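Local coordinates for glycosyl transferase (Staphylococcus aureus, PDB 5U02), which belongs to the glycosyltransferases and comprises here a helical linker domain followed by two beta-rich C-terminal domains of the TarS type, at residues A[106-111]-A[120-125]; A[171-176]-A[213-218]; A[306-311]-A[341-346]. One frame throughout, in Å; residues are numbered along the deposited sequence.

Contact 1 of 3, residues A[106-111]-A[120-125]; sequences GQYYRF and IQFNEG
Ile120 lays its CD1 over one face of the Tyr108 ring, a CH-pi contact with CD1 3.6 Å from the ring centroid, while its CG2 also meets Tyr108 CD1. With CG1 beside the backbone N (chi1 -59°), both branches are brought to bear on the tyrosine, whose hydroxyl is hydrogen-bonded to Met161 O. Gln121 forms the hydrogen-bonded pair with Arg110: Arg110 N reaches Gln121 O at 3.1 Å and Gln121 N reaches Arg110 O at 3.0 Å. Its extended side chain runs beside Tyr109 and puts OE1 in the ring plane at the edge, 3.4 Å from Tyr109 CE2; NE2 bonds to Glu126 O. Phe122 packs CE1 on Tyr108 CD1 at 3.8 Å, the rings oblique with planes 76° apart, and its side chain also touches Val99 and Ser102 of helix 93-105. The backbone from Asn123 to Glu124 then passes across one face of the Tyr109 ring, Glu124 N lying above its centre, and Glu124 OE2 takes a weak hydrogen bond from Tyr109 OH at 3.0 Å. Arg110 NH1 lies over the opposite face of that ring, toward its rim. This is the open end of an antiparallel beta hairpin, strands 110-114 and 117-121, backed by the helix that precedes it.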
loop_
_atom_site.group_PDB
_atom_site.type_symbol
_atom_site.label_atom_id
_atom_site.label_comp_id
_atom_site.label_asym_id
_atom_site.label_seq_id
_atom_site.Cartn_x
_atom_site.Cartn_y
_atom_site.Cartn_z
ATOM N N GLY A 106 -22.497 -6.939 0.030
ATOM C CA GLY A 106 -21.599 -7.901 -0.563
ATOM C C GLY A 106 -21.266 -9.028 0.390
ATOM O O GLY A 106 -20.111 -9.449 0.501
ATOM N N GLN A 107 -22.289 -9.524 1.080
ATOM C CA GLN A 107 -22.190 -10.609 2.055
ATOM C C GLN A 107 -23.085 -11.726 1.537
ATOM O O GLN A 107 -24.313 -11.669 1.665
ATOM C CB GLN A 107 -22.600 -10.139 3.451
ATOM C CG GLN A 107 -23.140 -11.187 4.399
ATOM C CD GLN A 107 -22.061 -11.832 5.222
ATOM O OE1 GLN A 107 -21.493 -11.201 6.116
ATOM N NE2 GLN A 107 -21.784 -13.096 4.949
ATOM N N TYR A 108 -22.462 -12.720 0.921
ATOM C CA TYR A 108 -23.154 -13.876 0.386
ATOM C C TYR A 108 -22.806 -15.098 1.224
ATOM O O TYR A 108 -21.720 -15.183 1.803
ATOM C CB TYR A 108 -22.774 -14.091 -1.082
ATOM C CG TYR A 108 -22.848 -12.815 -1.896
ATOM C CD1 TYR A 108 -24.071 -12.297 -2.291
ATOM C CD2 TYR A 108 -21.702 -12.117 -2.247
ATOM C CE1 TYR A 108 -24.156 -11.125 -3.018
ATOM C CE2 TYR A 108 -21.776 -10.939 -2.980
ATOM C CZ TYR A 108 -23.010 -10.450 -3.363
ATOM O OH TYR A 108 -23.106 -9.283 -4.090
ATOM N N TYR A 109 -23.752 -16.033 1.308
ATOM C CA TYR A 109 -23.474 -17.295 1.984
ATOM C C TYR A 109 -22.257 -17.974 1.369
ATOM O O TYR A 109 -21.320 -18.359 2.078
ATOM C CB TYR A 109 -24.705 -18.201 1.922
ATOM C CG TYR A 109 -24.476 -19.601 2.439
ATOM C CD1 TYR A 109 -24.497 -19.874 3.802
ATOM C CD2 TYR A 109 -24.248 -20.654 1.564
ATOM C CE1 TYR A 109 -24.288 -21.151 4.276
ATOM C CE2 TYR A 109 -24.040 -21.933 2.028
ATOM C CZ TYR A 109 -24.062 -22.176 3.384
ATOM O OH TYR A 109 -23.854 -23.449 3.852
ATOM N N ARG A 110 -22.246 -18.098 0.044
ATOM C CA ARG A 110 -21.113 -18.619 -0.705
ATOM C C ARG A 110 -20.967 -17.804 -1.982
ATOM O O ARG A 110 -21.970 -17.388 -2.570
ATOM C CB ARG A 110 -21.298 -20.103 -1.045
ATOM C CG ARG A 110 -20.279 -21.031 -0.406
ATOM C CD ARG A 110 -20.561 -21.239 1.073
ATOM N NE ARG A 110 -19.405 -21.785 1.780
ATOM C CZ ARG A 110 -19.327 -21.914 3.100
ATOM N NH1 ARG A 110 -20.340 -21.533 3.867
ATOM N NH2 ARG A 110 -18.232 -22.417 3.654
ATOM N N PHE A 111 -19.726 -17.579 -2.405
ATOM C CA PHE A 111 -19.472 -16.830 -3.630
ATOM C C PHE A 111 -18.005 -16.978 -4.014
ATOM O O PHE A 111 -17.175 -17.442 -3.227
ATOM C CB PHE A 111 -19.833 -15.346 -3.477
ATOM C CG PHE A 111 -18.730 -14.510 -2.884
ATOM C CD1 PHE A 111 -18.528 -14.474 -1.514
ATOM C CD2 PHE A 111 -17.895 -13.757 -3.698
ATOM C CE1 PHE A 111 -17.512 -13.707 -0.965
ATOM C CE2 PHE A 111 -16.876 -12.991 -3.156
ATOM C CZ PHE A 111 -16.687 -12.966 -1.787
ATOM N N ILE A 120 -22.828 -16.671 -7.181
ATOM C CA ILE A 120 -23.356 -16.520 -5.829
ATOM C C ILE A 120 -24.341 -17.641 -5.521
ATOM O O ILE A 120 -25.243 -17.917 -6.319
ATOM C CB ILE A 120 -24.046 -15.155 -5.644
ATOM C CG1 ILE A 120 -23.068 -14.012 -5.913
ATOM C CG2 ILE A 120 -24.627 -15.045 -4.246
ATOM C CD1 ILE A 120 -23.739 -12.660 -6.037
ATOM N N GLN A 121 -24.176 -18.268 -4.355
ATOM C CA GLN A 121 -25.218 -19.079 -3.734
ATOM C C GLN A 121 -25.670 -18.342 -2.480
ATOM O O GLN A 121 -24.864 -18.112 -1.571
ATOM C CB GLN A 121 -24.721 -20.488 -3.399
ATOM C CG GLN A 121 -25.680 -21.252 -2.477
ATOM C CD GLN A 121 -25.070 -22.503 -1.834
ATOM O OE1 GLN A 121 -23.975 -22.459 -1.283
ATOM N NE2 GLN A 121 -25.795 -23.615 -1.887
ATOM N N PHE A 122 -26.949 -17.959 -2.440
ATOM C CA PHE A 122 -27.394 -17.020 -1.414
ATOM C C PHE A 122 -27.716 -17.701 -0.089
ATOM O O PHE A 122 -27.618 -17.064 0.967
ATOM C CB PHE A 122 -28.606 -16.238 -1.916
ATOM C CG PHE A 122 -28.273 -15.235 -2.988
ATOM C CD1 PHE A 122 -27.819 -13.963 -2.663
ATOM C CD2 PHE A 122 -28.401 -15.571 -4.322
ATOM C CE1 PHE A 122 -27.510 -13.046 -3.658
ATOM C CE2 PHE A 122 -28.098 -14.663 -5.316
ATOM C CZ PHE A 122 -27.651 -13.399 -4.987
ATOM N N ASN A 123 -28.097 -18.975 -0.111
ATOM C CA ASN A 123 -28.379 -19.717 1.111
ATOM C C ASN A 123 -27.966 -21.167 0.920
ATOM O O ASN A 123 -27.753 -21.630 -0.204
ATOM C CB ASN A 123 -29.860 -19.620 1.510
ATOM C CG ASN A 123 -30.143 -18.445 2.437
ATOM O OD1 ASN A 123 -29.874 -18.509 3.638
ATOM N ND2 ASN A 123 -30.670 -17.362 1.879
ATOM N N GLU A 124 -27.854 -21.881 2.037
ATOM C CA GLU A 124 -27.403 -23.265 1.997
ATOM C C GLU A 124 -28.399 -24.132 1.239
ATOM O O GLU A 124 -29.604 -24.095 1.506
ATOM C CB GLU A 124 -27.208 -23.793 3.418
ATOM C CG GLU A 124 -26.532 -25.153 3.498
ATOM C CD GLU A 124 -26.154 -25.530 4.917
ATOM O OE1 GLU A 124 -27.013 -25.409 5.817
ATOM O OE2 GLU A 124 -24.994 -25.941 5.135
ATOM N N GLY A 125 -27.891 -24.911 0.282
ATOM C CA GLY A 125 -28.712 -25.800 -0.511
ATOM C C GLY A 125 -29.301 -25.193 -1.768
ATOM O O GLY A 125 -29.800 -25.938 -2.621
#

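Contact 2 of 3, residues A[171-176]-A[213-218]; sequences LKLHSR and WDVFLE
Arg176 grips Asp214 side-on with two nitrogens: NE bonds to Asp214 OD2 at 3.0 Å and NH2 to Asp214 OD1 at 2.7 Å. Each oxygen uses its syn lone pair and both bonds are nearly straight, with guanidinium and carboxylate planes only 13° apart. Bends at chi2 (66°) and chi3 of Arg176 turn the guanidinium edge to the carboxylate. Asp214 OD1 is also held by Arg229 NH2 and Ser268 OG, so several donors converge on this buried acid and probably favour its charged form.

On the same sheet face His174 turns its edge toward the face of Phe216, an offset edge-to-face pair with centroids 5.9 Å apart, and His174 CB touches Phe216 CE1 at 3.7 Å. The fully extended Lys172 passes CE over one face of the imidazole; its NZ makes a salt bridge with Glu227. The other face is largely apolar: Leu171 CD1 meets Val215 CG1 at 3.8 Å, and Leu173 CB approaches Trp213 CE3 at 4.0 Å.

The backbones set these pairs in register. Lys172 and Phe216 bond reciprocally, Phe216 N to Lys172 O at 2.7 Å, as do His174 and Asp214, with His174 N to Asp214 O at 2.9 Å.

Strands 168-175 and 212-221 are thus antiparallel neighbours in the large sheet of C-terminal domain 1. Strand 181-190 pairs with 168-175 on its other edge, strands 224-229 and 267-274 pair with 212-221, and strand 150-159 packs against Leu171 and Leu217.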
loop_
_atom_site.group_PDB
_atom_site.type_symbol
_atom_site.label_atom_id
_atom_site.label_comp_id
_atom_site.label_asym_id
_atom_site.label_seq_id
_atom_site.Cartn_x
_atom_site.Cartn_y
_atom_site.Cartn_z
ATOM N N LEU A 171 -7.099 6.883 -3.796
ATOM C CA LEU A 171 -7.657 8.208 -4.023
ATOM C C LEU A 171 -6.997 8.813 -5.254
ATOM O O LEU A 171 -5.768 8.832 -5.359
ATOM C CB LEU A 171 -7.453 9.107 -2.805
ATOM C CG LEU A 171 -8.267 10.397 -2.834
ATOM C CD1 LEU A 171 -9.731 10.063 -3.004
ATOM C CD2 LEU A 171 -8.062 11.186 -1.561
ATOM N N LYS A 172 -7.809 9.302 -6.183
ATOM C CA LYS A 172 -7.314 9.803 -7.455
ATOM C C LYS A 172 -7.586 11.294 -7.572
ATOM O O LYS A 172 -8.729 11.737 -7.416
ATOM C CB LYS A 172 -7.961 9.060 -8.622
ATOM C CG LYS A 172 -7.485 9.505 -9.987
ATOM C CD LYS A 172 -8.180 8.696 -11.068
ATOM C CE LYS A 172 -7.732 9.098 -12.450
ATOM N NZ LYS A 172 -8.491 8.329 -13.459
ATOM N N LEU A 173 -6.533 12.058 -7.842
ATOM C CA LEU A 173 -6.652 13.449 -8.257
ATOM C C LEU A 173 -6.459 13.490 -9.767
ATOM O O LEU A 173 -5.443 13.010 -10.276
ATOM C CB LEU A 173 -5.621 14.333 -7.551
ATOM C CG LEU A 173 -5.624 14.324 -6.018
ATOM C CD1 LEU A 173 -4.614 15.320 -5.451
ATOM C CD2 LEU A 173 -7.020 14.599 -5.470
ATOM N N HIS A 174 -7.439 14.030 -10.481
ATOM C CA HIS A 174 -7.422 14.068 -11.937
ATOM C C HIS A 174 -7.578 15.518 -12.360
ATOM O O HIS A 174 -8.555 16.170 -11.981
ATOM C CB HIS A 174 -8.543 13.197 -12.516
ATOM C CG HIS A 174 -8.219 12.574 -13.845
ATOM N ND1 HIS A 174 -9.123 11.787 -14.533
ATOM C CD2 HIS A 174 -7.100 12.622 -14.610
ATOM C CE1 HIS A 174 -8.571 11.378 -15.661
ATOM N NE2 HIS A 174 -7.345 11.871 -15.734
ATOM N N SER A 175 -6.610 16.035 -13.115
ATOM C CA SER A 175 -6.725 17.405 -13.593
ATOM C C SER A 175 -7.932 17.517 -14.512
ATOM O O SER A 175 -8.344 16.543 -15.147
ATOM C CB SER A 175 -5.448 17.849 -14.318
ATOM O OG SER A 175 -5.209 17.101 -15.500
ATOM N N ARG A 176 -8.522 18.716 -14.559
ATOM C CA ARG A 176 -9.753 18.897 -15.325
ATOM C C ARG A 176 -9.552 18.535 -16.792
ATOM O O ARG A 176 -10.453 17.977 -17.429
ATOM C CB ARG A 176 -10.263 20.335 -15.185
ATOM C CG ARG A 176 -11.431 20.701 -16.114
ATOM C CD ARG A 176 -12.682 19.907 -15.769
ATOM N NE ARG A 176 -12.928 19.867 -14.334
ATOM C CZ ARG A 176 -13.687 20.746 -13.684
ATOM N NH1 ARG A 176 -14.260 21.752 -14.338
ATOM N NH2 ARG A 176 -13.867 20.641 -12.371
ATOM N N TRP A 213 -8.033 20.225 -9.843
ATOM C CA TRP A 213 -7.821 18.809 -9.564
ATOM C C TRP A 213 -9.130 18.237 -9.035
ATOM O O TRP A 213 -9.588 18.622 -7.955
ATOM C CB TRP A 213 -6.685 18.607 -8.558
ATOM C CG TRP A 213 -5.349 19.106 -9.039
ATOM C CD1 TRP A 213 -4.839 20.364 -8.881
ATOM C CD2 TRP A 213 -4.356 18.357 -9.757
ATOM N NE1 TRP A 213 -3.592 20.442 -9.455
ATOM C CE2 TRP A 213 -3.273 19.224 -9.998
ATOM C CE3 TRP A 213 -4.278 17.038 -10.216
ATOM C CZ2 TRP A 213 -2.127 18.817 -10.676
ATOM C CZ3 TRP A 213 -3.137 16.637 -10.896
ATOM C CH2 TRP A 213 -2.078 17.523 -11.117
ATOM N N ASP A 214 -9.735 17.332 -9.798
ATOM C CA ASP A 214 -10.985 16.715 -9.393
ATOM C C ASP A 214 -10.697 15.429 -8.628
ATOM O O ASP A 214 -9.730 14.720 -8.924
ATOM C CB ASP A 214 -11.881 16.445 -10.606
ATOM C CG ASP A 214 -12.127 17.701 -11.451
ATOM O OD1 ASP A 214 -12.729 18.648 -10.912
ATOM O OD2 ASP A 214 -11.802 17.701 -12.658
ATOM N N VAL A 215 -11.523 15.143 -7.625
ATOM C CA VAL A 215 -11.294 14.019 -6.717
ATOM C C VAL A 215 -12.122 12.825 -7.180
ATOM O O VAL A 215 -13.344 12.932 -7.340
ATOM C CB VAL A 215 -11.632 14.394 -5.265
ATOM C CG1 VAL A 215 -11.247 13.268 -4.315
ATOM C CG2 VAL A 215 -10.921 15.689 -4.869
ATOM N N PHE A 216 -11.454 11.695 -7.399
ATOM C CA PHE A 216 -12.090 10.422 -7.699
ATOM C C PHE A 216 -11.649 9.377 -6.679
ATOM O O PHE A 216 -10.588 9.490 -6.058
ATOM C CB PHE A 216 -11.727 9.911 -9.104
ATOM C CG PHE A 216 -12.255 10.752 -10.235
ATOM C CD1 PHE A 216 -11.671 11.967 -10.543
ATOM C CD2 PHE A 216 -13.309 10.303 -11.019
ATOM C CE1 PHE A 216 -12.145 12.731 -11.595
ATOM C CE2 PHE A 216 -13.784 11.065 -12.076
ATOM C CZ PHE A 216 -13.202 12.277 -12.363
ATOM N N LEU A 217 -12.474 8.348 -6.519
ATOM C CA LEU A 217 -12.076 7.124 -5.836
ATOM C C LEU A 217 -11.957 6.018 -6.872
ATOM O O LEU A 217 -12.935 5.701 -7.559
ATOM C CB LEU A 217 -13.077 6.724 -4.754
ATOM C CG LEU A 217 -12.676 5.436 -4.024
ATOM C CD1 LEU A 217 -11.519 5.706 -3.071
ATOM C CD2 LEU A 217 -13.846 4.813 -3.277
ATOM N N GLU A 218 -10.765 5.444 -6.992
ATOM C CA GLU A 218 -10.538 4.316 -7.883
ATOM C C GLU A 218 -10.723 3.023 -7.101
ATOM O O GLU A 218 -10.180 2.876 -6.003
ATOM C CB GLU A 218 -9.136 4.371 -8.492
ATOM C CG GLU A 218 -8.817 3.207 -9.410
ATOM C CD GLU A 218 -7.325 2.976 -9.567
ATOM O OE1 GLU A 218 -6.718 3.582 -10.474
ATOM O OE2 GLU A 218 -6.759 2.192 -8.776
HETATM O O HOH W 1 -8.618 5.277 -12.096
HETATM O O HOH W 2 -10.852 15.314 -14.193
#

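Contact 3 of 3, residues A[306-311]-A[341-346]; sequences ASVVLK and KNIVKL
A classic beta bulge joins these segments: Val344 and Lys345 both face Val309, whose carbonyl accepts from the two. Val344 N approaches Val309 O at 2.9 Å, nearly along the C=O axis, whereas Lys345 N reaches the same oxygen at 3.2 Å by a more bent bond, its N-H...O angle 143°. In return Val309 N gives a straight bond to Lys345 O at 2.9 Å, closing the antiparallel hydrogen-bonded pair. Lys345 O also receives a CA-H...O contact from Val308 CA.

Val309 and Lys345 lie side by side on one face, their CB atoms 3.7 Å apart, and the rest of the lysine leads away from the partner segment. On the other face, Val308 CG1 meets Leu346 CD1 at 4.3 Å. Ile343 extends this apolar side, laying CD1 against Leu310 CG at 3.7 Å, with Leu310 CD1 and CD2 close by. Its CG2, anti to the backbone N, is turned to the strand and comes near both Val309 O and Val308 CB. Leu310 also brings CD2 to 3.9 Å from Asn342 O.

Strand 304-310 lies between 313-323 and 345-347 in the antiparallel sheet of C-terminal domain 2, and 352-354 follows as the outermost strand on that side within this chain. Val308 packs on Leu331 and Leu346 on Ile329 of strand 326-331, while Ser307 and Val309 touch Met318 of the second subunit.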
loop_
_atom_site.group_PDB
_atom_site.type_symbol
_atom_site.label_atom_id
_atom_site.label_comp_id
_atom_site.label_asym_id
_atom_site.label_seq_id
_atom_site.Cartn_x
_atom_site.Cartn_y
_atom_site.Cartn_z
ATOM N N ALA A 306 5.166 25.869 17.004
ATOM C CA ALA A 306 5.497 26.775 15.920
ATOM C C ALA A 306 6.660 27.637 16.379
ATOM O O ALA A 306 7.016 27.651 17.558
ATOM C CB ALA A 306 4.290 27.626 15.512
ATOM N N SER A 307 7.262 28.351 15.434
ATOM C CA SER A 307 8.370 29.231 15.766
ATOM C C SER A 307 8.439 30.355 14.743
ATOM O O SER A 307 7.988 30.207 13.602
ATOM C CB SER A 307 9.702 28.469 15.815
ATOM O OG SER A 307 10.044 27.946 14.542
ATOM N N VAL A 308 8.996 31.484 15.176
ATOM C CA VAL A 308 9.326 32.600 14.301
ATOM C C VAL A 308 10.829 32.817 14.367
ATOM O O VAL A 308 11.426 32.776 15.447
ATOM C CB VAL A 308 8.563 33.888 14.680
ATOM C CG1 VAL A 308 7.096 33.760 14.299
ATOM C CG2 VAL A 308 8.708 34.188 16.166
ATOM N N VAL A 309 11.437 33.033 13.206
ATOM C CA VAL A 309 12.883 33.130 13.077
ATOM C C VAL A 309 13.225 34.550 12.657
ATOM O O VAL A 309 12.667 35.070 11.681
ATOM C CB VAL A 309 13.434 32.113 12.063
ATOM C CG1 VAL A 309 14.931 32.311 11.876
ATOM C CG2 VAL A 309 13.132 30.699 12.511
ATOM N N LEU A 310 14.118 35.182 13.410
ATOM C CA LEU A 310 14.735 36.434 13.010
ATOM C C LEU A 310 16.151 36.153 12.524
ATOM O O LEU A 310 16.645 35.026 12.592
ATOM C CB LEU A 310 14.734 37.439 14.168
ATOM C CG LEU A 310 13.348 37.842 14.688
ATOM C CD1 LEU A 310 12.952 37.014 15.898
ATOM C CD2 LEU A 310 13.284 39.330 15.003
ATOM N N LYS A 311 16.808 37.199 12.023
ATOM C CA LYS A 311 18.109 37.008 11.392
ATOM C C LYS A 311 19.185 36.602 12.392
ATOM O O LYS A 311 20.188 35.995 11.997
ATOM C CB LYS A 311 18.512 38.280 10.643
ATOM C CG LYS A 311 19.784 38.163 9.824
ATOM C CD LYS A 311 20.869 39.066 10.372
ATOM C CE LYS A 311 22.095 39.052 9.478
ATOM N NZ LYS A 311 23.016 37.940 9.835
ATOM N N LYS A 341 8.830 43.392 13.118
ATOM C CA LYS A 341 8.925 43.793 11.720
ATOM C C LYS A 341 10.049 43.084 10.977
ATOM O O LYS A 341 10.089 43.150 9.746
ATOM C CB LYS A 341 9.122 45.308 11.626
ATOM C CG LYS A 341 8.227 46.113 12.557
ATOM C CD LYS A 341 8.727 47.546 12.683
ATOM C CE LYS A 341 8.112 48.260 13.885
ATOM N NZ LYS A 341 8.847 49.518 14.226
ATOM N N ASN A 342 10.956 42.412 11.686
ATOM C CA ASN A 342 12.109 41.757 11.081
ATOM C C ASN A 342 12.003 40.235 11.113
ATOM O O ASN A 342 13.027 39.547 11.076
ATOM C CB ASN A 342 13.395 42.205 11.774
ATOM C CG ASN A 342 14.009 43.433 11.130
ATOM O OD1 ASN A 342 14.972 43.332 10.366
ATOM N ND2 ASN A 342 13.459 44.601 11.438
ATOM N N ILE A 343 10.790 39.693 11.204
ATOM C CA ILE A 343 10.622 38.248 11.099
ATOM C C ILE A 343 10.988 37.826 9.682
ATOM O O ILE A 343 10.424 38.328 8.704
ATOM C CB ILE A 343 9.193 37.822 11.456
ATOM C CG1 ILE A 343 8.823 38.296 12.862
ATOM C CG2 ILE A 343 9.048 36.301 11.351
ATOM C CD1 ILE A 343 9.735 37.777 13.922
ATOM N N VAL A 344 11.948 36.915 9.569
ATOM C CA VAL A 344 12.371 36.419 8.269
ATOM C C VAL A 344 11.635 35.134 7.897
ATOM O O VAL A 344 11.392 34.880 6.713
ATOM C CB VAL A 344 13.899 36.219 8.273
ATOM C CG1 VAL A 344 14.344 35.252 7.188
ATOM C CG2 VAL A 344 14.607 37.558 8.110
ATOM N N LYS A 345 11.226 34.344 8.889
ATOM C CA LYS A 345 10.746 32.994 8.646
ATOM C C LYS A 345 9.676 32.640 9.669
ATOM O O LYS A 345 9.794 32.984 10.848
ATOM C CB LYS A 345 11.905 31.994 8.723
ATOM C CG LYS A 345 11.658 30.675 8.021
ATOM C CD LYS A 345 12.954 29.875 7.929
ATOM C CE LYS A 345 14.048 30.680 7.235
ATOM N NZ LYS A 345 15.340 29.935 7.161
ATOM N N LEU A 346 8.638 31.943 9.208
ATOM C CA LEU A 346 7.563 31.466 10.068
ATOM C C LEU A 346 7.410 29.969 9.862
ATOM O O LEU A 346 7.305 29.507 8.722
ATOM C CB LEU A 346 6.243 32.184 9.768
ATOM C CG LEU A 346 5.095 31.905 10.741
ATOM C CD1 LEU A 346 4.347 33.191 11.073
ATOM C CD2 LEU A 346 4.139 30.861 10.180
#

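All three contacts join antiparallel chain segments, but in three separate sheets, following one another along the chain without touching. Contact 2 is the buried one, its centre about 11 Å from the centre of the chain; contacts 1 and 3 are partly buried and lie on opposite sides of that centre, their own centres about 64 Å apart. Contact 1 pairs the two strands of a local hairpin, whereas contacts 2 and 3 pair strands more distant in sequence. Chemistry follows place: aromatic rings packed beside a helix in contact 1, a charged network with a largely apolar reverse face in contact 2, and aliphatic packing around a bulge, near another subunit, in contact 3.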